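Local coordinates for protein polyketide synthase PksJ (Bacillus subtilis subsp. subtilis, PDB 4J1Q) that is the ketoreductase region of the bacillaene assembly line, which carries out stereoselective alpha- and beta-ketoreduction and binds NADPH, at residues A[101-105]-A[106-110]; A[114-118]-A[119-123]. All coordinates share one frame; numbering follows the deposited sequence.

Both contacts belong to strand 108-115 and come in series along the chain: interaction 1 (101-110) leads from helix 100-105 into the strand, and interaction 2 (114-123) carries the chain from its far end through a loop toward helix 126-136. Their centres lie 28 Å apart, and they do not touch each other. The strand between them is flanked by parallel strands 46-52 and 140-147. Interaction 1 is the more peripheral, about 27 Å from the chain centre; interaction 2, about 15 Å from it, brings the turn against helices 81-98 and 349-370. Together they mark the entry and exit of one strand in what is probably the Rossmann-like N-terminal part of the ketoreductase.

Interaction 1 of 2, residues A[101-105]-A[106-110]; sequences RKLSA and GRIII
Residues L103 and I108 meet on the buried side of a tight turn, where the chain leaves helix 100-105 and enters strand 108-115. The methyl CD2 of L103 sits 3.7 Å from CG1 of I108, and the two side chains cross at about a right angle. In I108 the CG1 branch lies anti to the carbonyl carbon (chi1 -43°), which carries CG1 back to the helix; CD1 continues from it to CB of K102 at 3.9 Å. Outside the turn, L103 also rests on F137 and L140, and I108 on T45 and E46.

The backbone ties the same turn. The amide N of G106 donates to the carbonyl O of K102 at 2.8 Å. This bond keeps the helical i to i+4 pattern, although G106 is itself the first residue to leave helical angles. With phi -161° and psi 173°, G106 is extended and directs the chain into the strand.

The other side is looser. S104 and A105 are exposed and make no side-chain contact across the turn. Beyond CG the chain of K102 is fully extended, taking NZ away from the turn to a salt bridge with E46. At the strand end, I108 pairs through its backbone with K139 and T141. The whole is a helix-to-strand connection, with G106 just past the helix, leading into strand 108-115 of what is probably the Rossmann-like N-terminal part of the ketoreductase.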
loop_
_atom_site.group_PDB
_atom_site.type_symbol
_atom_site.label_atom_id
_atom_site.label_comp_id
_atom_site.label_asym_id
_atom_site.label_seq_id
_atom_site.Cartn_x
_atom_site.Cartn_y
_atom_site.Cartn_z
ATOM N N ARG A 101 18.588 -0.861 20.772
ATOM C CA ARG A 101 19.131 -1.458 21.981
ATOM C C ARG A 101 18.104 -1.438 23.107
ATOM O O ARG A 101 17.972 -2.411 23.836
ATOM C CB ARG A 101 20.419 -0.746 22.407
ATOM C CG ARG A 101 21.625 -1.665 22.564
ATOM C CD ARG A 101 22.918 -0.994 22.115
ATOM N NE ARG A 101 22.857 -0.608 20.706
ATOM C CZ ARG A 101 23.819 0.027 20.047
ATOM N NH1 ARG A 101 24.963 0.335 20.655
ATOM N NH2 ARG A 101 23.633 0.346 18.771
ATOM N N LYS A 102 17.347 -0.355 23.219
ATOM C CA LYS A 102 16.267 -0.294 24.205
ATOM C C LYS A 102 15.238 -1.403 23.985
ATOM O O LYS A 102 14.917 -2.162 24.904
ATOM C CB LYS A 102 15.576 1.062 24.167
ATOM C CG LYS A 102 16.448 2.226 24.599
ATOM C CD LYS A 102 15.628 3.509 24.587
ATOM C CE LYS A 102 16.440 4.706 25.057
ATOM N NZ LYS A 102 15.639 5.958 24.968
ATOM N N LEU A 103 14.709 -1.479 22.767
ATOM C CA LEU A 103 13.702 -2.478 22.451
ATOM C C LEU A 103 14.172 -3.837 22.937
ATOM O O LEU A 103 13.392 -4.633 23.402
ATOM C CB LEU A 103 13.436 -2.524 20.947
ATOM C CG LEU A 103 12.772 -1.274 20.353
ATOM C CD1 LEU A 103 12.570 -1.443 18.859
ATOM C CD2 LEU A 103 11.441 -0.991 21.037
ATOM N N SER A 104 15.464 -4.095 22.841
ATOM C CA SER A 104 15.984 -5.339 23.366
ATOM C C SER A 104 15.733 -5.376 24.860
ATOM O O SER A 104 15.246 -6.368 25.385
ATOM C CB SER A 104 17.476 -5.491 23.071
ATOM O OG SER A 104 17.993 -6.645 23.702
ATOM N N ALA A 105 16.001 -4.260 25.527
ATOM C CA ALA A 105 15.974 -4.213 26.985
ATOM C C ALA A 105 14.558 -4.297 27.527
ATOM O O ALA A 105 14.293 -5.044 28.468
ATOM C CB ALA A 105 16.661 -2.957 27.499
ATOM N N GLY A 106 13.653 -3.507 26.956
ATOM C CA GLY A 106 12.354 -3.286 27.578
ATOM C C GLY A 106 11.303 -2.770 26.616
ATOM O O GLY A 106 11.615 -2.362 25.483
ATOM N N ARG A 107 10.067 -2.700 27.100
ATOM C CA ARG A 107 8.933 -2.376 26.249
ATOM C C ARG A 107 8.800 -0.911 25.881
ATOM O O ARG A 107 9.164 -0.002 26.637
ATOM C CB ARG A 107 7.631 -2.860 26.868
ATOM C CG ARG A 107 7.406 -4.346 26.711
ATOM C CD ARG A 107 5.966 -4.682 27.072
ATOM N NE ARG A 107 5.697 -6.111 26.970
ATOM C CZ ARG A 107 5.330 -6.723 25.846
ATOM N NH1 ARG A 107 5.124 -6.020 24.736
ATOM N NH2 ARG A 107 5.137 -8.038 25.836
ATOM N N ILE A 108 8.234 -0.687 24.712
ATOM C CA ILE A 108 8.036 0.661 24.278
ATOM C C ILE A 108 6.767 0.828 23.459
ATOM O O ILE A 108 6.275 -0.118 22.865
ATOM C CB ILE A 108 9.249 1.170 23.503
ATOM C CG1 ILE A 108 10.537 0.737 24.224
ATOM C CG2 ILE A 108 9.138 2.675 23.301
ATOM C CD1 ILE A 108 11.734 1.632 23.991
ATOM N N ILE A 109 6.221 2.038 23.511
ATOM C CA ILE A 109 5.012 2.384 22.805
ATOM C C ILE A 109 5.270 3.602 21.915
ATOM O O ILE A 109 5.833 4.608 22.370
ATOM C CB ILE A 109 3.846 2.679 23.777
ATOM C CG1 ILE A 109 2.558 2.879 22.978
ATOM C CG2 ILE A 109 4.145 3.924 24.605
ATOM C CD1 ILE A 109 1.275 2.700 23.772
ATOM N N ILE A 110 4.997 3.440 20.616
ATOM C CA ILE A 110 4.917 4.576 19.709
ATOM C C ILE A 110 3.495 4.748 19.223
ATOM O O ILE A 110 2.864 3.784 18.796
ATOM C CB ILE A 110 5.817 4.408 18.476
ATOM C CG1 ILE A 110 7.104 3.694 18.855
ATOM C CG2 ILE A 110 6.104 5.759 17.835
ATOM C CD1 ILE A 110 8.039 3.510 17.684
#

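Interaction 2 of 2, residues A[114-118]-A[119-123]; sequences VPLEK and EKQLF
This is the turn that follows strand 108-115 in what is probably the Rossmann-like N-terminal part of the ketoreductase, where the chain bends round so that K120 and F123 come back against V114 and P115. On the strand side, CG1 of V114 is anti to its own amide nitrogen (chi1 -171°), a setting that aims it into the turn: it approaches the carbonyl O of K120 at 3.1 Å and CB of F123 at 3.7 Å. The V114 contact with F123 is apolar and stops at CB; the ring heads off to meet those of F52 and Y88.

Next along, P115 and K120 touch. The carbonyl O of P115 lies 3.3 Å from CB of K120, and CG of the proline ring stands 4.1 Å from that same CB. The backbone of the second half is held by its own bonds, L122 N to the O of E119 and F123 N to the O of K120, each spanning three residues. L116 is buried, and its first bond leads away from residues 119-123, yet its CD2 meets CG of Q121 at 3.9 Å. L122 packs on F357, A360 and F361 of helix 349-370, while E119 touches Y364 of that helix and I81 of helix 81-98.

E117 and K120 run side by side and point the same way. Their opposite charges are near, yet not a salt bridge; NZ of K120 is modelled bonded to the backbone O of E53, but its position is less certain. What touches is the aliphatic part of the lysine: OE2 of E117 sits 3.3 Å from CD of K120.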
loop_
_atom_site.group_PDB
_atom_site.type_symbol
_atom_site.label_atom_id
_atom_site.label_comp_id
_atom_site.label_asym_id
_atom_site.label_seq_id
_atom_site.Cartn_x
_atom_site.Cartn_y
_atom_site.Cartn_z
ATOM N N VAL A 114 -2.157 10.991 13.107
ATOM C CA VAL A 114 -2.404 11.402 11.739
ATOM C C VAL A 114 -3.754 12.110 11.754
ATOM O O VAL A 114 -4.756 11.539 12.223
ATOM C CB VAL A 114 -2.442 10.179 10.785
ATOM C CG1 VAL A 114 -2.477 10.605 9.309
ATOM C CG2 VAL A 114 -1.265 9.259 11.074
ATOM N N PRO A 115 -3.757 13.384 11.336
ATOM C CA PRO A 115 -4.998 14.094 11.135
ATOM C C PRO A 115 -5.564 13.796 9.756
ATOM O O PRO A 115 -4.877 13.990 8.758
ATOM C CB PRO A 115 -4.570 15.561 11.242
ATOM C CG PRO A 115 -3.165 15.575 10.735
ATOM C CD PRO A 115 -2.580 14.214 11.018
ATOM N N LEU A 116 -6.782 13.266 9.713
ATOM C CA LEU A 116 -7.550 13.249 8.480
ATOM C C LEU A 116 -7.747 14.683 8.005
ATOM O O LEU A 116 -8.282 15.519 8.722
ATOM C CB LEU A 116 -8.897 12.556 8.690
ATOM C CG LEU A 116 -8.816 11.173 9.338
ATOM C CD1 LEU A 116 -9.846 11.024 10.442
ATOM C CD2 LEU A 116 -9.001 10.071 8.314
ATOM N N GLU A 117 -7.184 14.982 6.848
ATOM C CA GLU A 117 -7.273 16.295 6.263
ATOM C C GLU A 117 -6.996 16.083 4.793
ATOM O O GLU A 117 -6.941 14.937 4.334
ATOM C CB GLU A 117 -6.237 17.221 6.887
ATOM C CG GLU A 117 -6.357 18.677 6.453
ATOM C CD GLU A 117 -5.988 19.662 7.549
ATOM O OE1 GLU A 117 -6.916 20.164 8.220
ATOM O OE2 GLU A 117 -4.781 19.959 7.726
ATOM N N LYS A 118 -6.795 17.171 4.059
ATOM C CA LYS A 118 -6.752 17.122 2.602
ATOM C C LYS A 118 -5.862 15.995 2.058
ATOM O O LYS A 118 -6.300 15.190 1.239
ATOM C CB LYS A 118 -6.297 18.473 2.047
ATOM C CG LYS A 118 -6.921 18.836 0.708
ATOM C CD LYS A 118 -6.907 20.343 0.480
ATOM C CE LYS A 118 -7.991 21.051 1.284
ATOM N NZ LYS A 118 -9.182 21.409 0.462
ATOM N N GLU A 119 -4.605 15.969 2.482
ATOM C CA GLU A 119 -3.655 14.984 1.983
ATOM C C GLU A 119 -2.987 14.260 3.128
ATOM O O GLU A 119 -2.298 13.283 2.916
ATOM C CB GLU A 119 -2.587 15.652 1.133
ATOM C CG GLU A 119 -2.999 15.873 -0.303
ATOM C CD GLU A 119 -2.421 17.146 -0.895
ATOM O OE1 GLU A 119 -1.218 17.411 -0.660
ATOM O OE2 GLU A 119 -3.179 17.887 -1.568
ATOM N N LYS A 120 -3.163 14.772 4.337
ATOM C CA LYS A 120 -2.464 14.272 5.506
ATOM C C LYS A 120 -2.967 12.883 5.882
ATOM O O LYS A 120 -2.353 12.163 6.673
ATOM C CB LYS A 120 -2.633 15.250 6.672
ATOM C CG LYS A 120 -1.802 16.512 6.508
ATOM C CD LYS A 120 -2.406 17.691 7.246
ATOM C CE LYS A 120 -1.557 18.941 7.058
ATOM N NZ LYS A 120 -0.522 19.093 8.118
ATOM N N GLN A 121 -4.082 12.520 5.265
ATOM C CA GLN A 121 -4.664 11.190 5.374
ATOM C C GLN A 121 -3.617 10.128 5.008
ATOM O O GLN A 121 -3.523 9.080 5.639
ATOM C CB GLN A 121 -5.828 11.089 4.387
ATOM C CG GLN A 121 -7.086 10.487 4.960
ATOM C CD GLN A 121 -8.220 10.500 3.950
ATOM O OE1 GLN A 121 -8.057 10.040 2.802
ATOM N NE2 GLN A 121 -9.358 11.097 4.339
ATOM N N LEU A 122 -2.887 10.400 3.934
ATOM C CA LEU A 122 -1.906 9.495 3.406
ATOM C C LEU A 122 -0.821 9.048 4.400
ATOM O O LEU A 122 -0.312 7.936 4.288
ATOM C CB LEU A 122 -1.278 10.114 2.178
ATOM C CG LEU A 122 -2.284 10.361 1.051
ATOM C CD1 LEU A 122 -1.583 10.992 -0.137
ATOM C CD2 LEU A 122 -2.966 9.063 0.655
ATOM N N PHE A 123 -0.468 9.913 5.359
ATOM C CA PHE A 123 0.475 9.559 6.428
ATOM C C PHE A 123 0.004 8.327 7.207
ATOM O O PHE A 123 0.790 7.679 7.852
ATOM C CB PHE A 123 0.677 10.750 7.380
ATOM C CG PHE A 123 1.353 11.929 6.736
ATOM C CD1 PHE A 123 0.945 13.221 7.025
ATOM C CD2 PHE A 123 2.369 11.752 5.806
ATOM C CE1 PHE A 123 1.528 14.311 6.398
ATOM C CE2 PHE A 123 3.000 12.835 5.219
ATOM C CZ PHE A 123 2.572 14.122 5.503
#